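Local coordinates for protein uncharacterized HTH-type transcriptional regulator SAR2349 (Staphylococcus aureus, PDB 4EM2) that probably binds DNA as a MarR-family transcriptional regulator, and binds salicylate, at residues A101-N105 with D106-V110. Numbering follows the deposited sequence.
With SAL (2-hydroxybenzoic acid), chain D.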
# COMPACT_ATOMS: atom_id res chain seq x y z
N ALA A 101 -2.23 15.41 3.64
CA ALA A 101 -3.43 14.96 4.33
C ALA A 101 -3.03 14.10 5.54
O ALA A 101 -3.60 14.23 6.62
CB ALA A 101 -4.32 14.18 3.40
N LEU A 102 -2.06 13.21 5.38
CA LEU A 102 -1.60 12.39 6.52
C LEU A 102 -1.17 13.30 7.72
O LEU A 102 -1.54 13.03 8.89
CB LEU A 102 -0.43 11.54 6.10
CG LEU A 102 -0.89 10.37 5.15
CD1 LEU A 102 0.34 9.64 4.61
CD2 LEU A 102 -1.85 9.44 5.96
N ILE A 103 -0.43 14.38 7.42
CA ILE A 103 0.05 15.32 8.44
C ILE A 103 -1.14 15.98 9.06
O ILE A 103 -1.27 16.01 10.29
CB ILE A 103 0.95 16.45 7.85
CG1 ILE A 103 2.27 15.86 7.36
CG2 ILE A 103 1.33 17.49 8.96
CD1 ILE A 103 3.00 16.78 6.31
N GLU A 104 -2.05 16.47 8.21
CA GLU A 104 -3.24 17.15 8.70
C GLU A 104 -4.10 16.25 9.56
O GLU A 104 -4.81 16.70 10.48
CB GLU A 104 -4.05 17.67 7.51
CG GLU A 104 -5.43 18.26 7.90
CD GLU A 104 -5.33 19.45 8.87
OE1 GLU A 104 -4.49 20.38 8.64
OE2 GLU A 104 -6.10 19.46 9.86
N ASN A 105 -4.07 14.95 9.27
CA ASN A 105 -4.83 14.03 10.07
C ASN A 105 -4.06 13.56 11.31
O ASN A 105 -4.53 12.64 11.99
CB ASN A 105 -5.22 12.79 9.24
CG ASN A 105 -6.14 13.13 8.12
OD1 ASN A 105 -7.10 13.88 8.31
ND2 ASN A 105 -5.88 12.59 6.93
N ASP A 106 -2.88 14.13 11.58
CA ASP A 106 -2.14 13.70 12.78
C ASP A 106 -1.64 12.22 12.73
O ASP A 106 -1.52 11.53 13.76
CB ASP A 106 -3.08 13.89 13.98
CG ASP A 106 -2.37 13.81 15.34
OD1 ASP A 106 -1.14 14.04 15.41
OD2 ASP A 106 -3.08 13.54 16.36
N LEU A 107 -1.37 11.73 11.53
CA LEU A 107 -0.91 10.34 11.37
C LEU A 107 0.60 10.26 11.18
O LEU A 107 1.20 9.21 11.38
CB LEU A 107 -1.61 9.69 10.15
CG LEU A 107 -3.13 9.56 10.38
CD1 LEU A 107 -3.81 9.07 9.09
CD2 LEU A 107 -3.38 8.60 11.53
N ILE A 108 1.19 11.39 10.77
CA ILE A 108 2.63 11.43 10.57
C ILE A 108 3.15 12.78 11.01
O ILE A 108 2.46 13.79 10.93
CB ILE A 108 3.11 11.20 9.09
CG1 ILE A 108 2.68 12.36 8.22
CG2 ILE A 108 2.65 9.83 8.54
CD1 ILE A 108 3.32 12.30 6.76
N THR A 109 4.40 12.77 11.46
CA THR A 109 5.04 14.00 11.92
C THR A 109 6.25 14.29 11.03
O THR A 109 6.94 13.39 10.59
CB THR A 109 5.50 13.87 13.38
OG1 THR A 109 6.06 12.57 13.59
CG2 THR A 109 4.32 14.05 14.32
N VAL A 110 6.49 15.58 10.82
CA VAL A 110 7.55 16.07 9.98
C VAL A 110 8.70 16.67 10.81
O VAL A 110 8.48 17.53 11.64
CB VAL A 110 7.02 17.21 9.07
CG1 VAL A 110 8.11 17.69 8.15
CG2 VAL A 110 5.80 16.75 8.30
C1' SAL D . 4.23 19.77 5.03
O1' SAL D . 3.23 20.24 4.50
O2' SAL D . 4.55 20.15 6.29
C1 SAL D . 5.07 18.77 4.30
C2 SAL D . 4.82 18.46 2.93
C3 SAL D . 5.63 17.49 2.27
C4 SAL D . 6.67 16.84 2.96
C5 SAL D . 6.92 17.15 4.30
C6 SAL D . 6.14 18.10 4.97
O2 SAL D . 3.80 19.08 2.27
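Ile103 and Val110 meet beside a bound salicylate: CD1 of Ile103 stands on one face side, above the bond from C1 to the carboxylate carbon C1' and not over the ring centre, CG1 of Val110 sits at the C5-C6 edge, and CG2 of Val110 touches C6 at 3.6 Å, raised toward the Ile103 side. Arg96, Lys100, Lys117 and Leu122 complete this pocket. In this winged helix-turn-helix domain the segment is the turn leading from helix 92-104, probably the DNA-recognition helix, into the first strand of the wing.

A Schellman motif ends the helix. Asp106, with positive phi (66°), donates its backbone N-H to Ile103 O (N to O 2.8 Å) from above the carbonyl plane, whereas Leu107 N reaches Leu102 O at 2.9 Å in a nearly straight bond (165°). The reversal folds the apolar side chains together: Leu102 CD2 meets Leu107 CD1 at 3.7 Å, the side chains crossing at about a right angle. Ile108 holds CG1 between its backbone N and carbonyl carbon (chi1 68°), which brings it to 3.6 Å from Ile103 CG1, while Leu70 and Ile73 of helix 64-76 touch its side chain. Nearer the ligand, Ile103 CD1 presses on Val110 CG2 at a tight 3.4 Å.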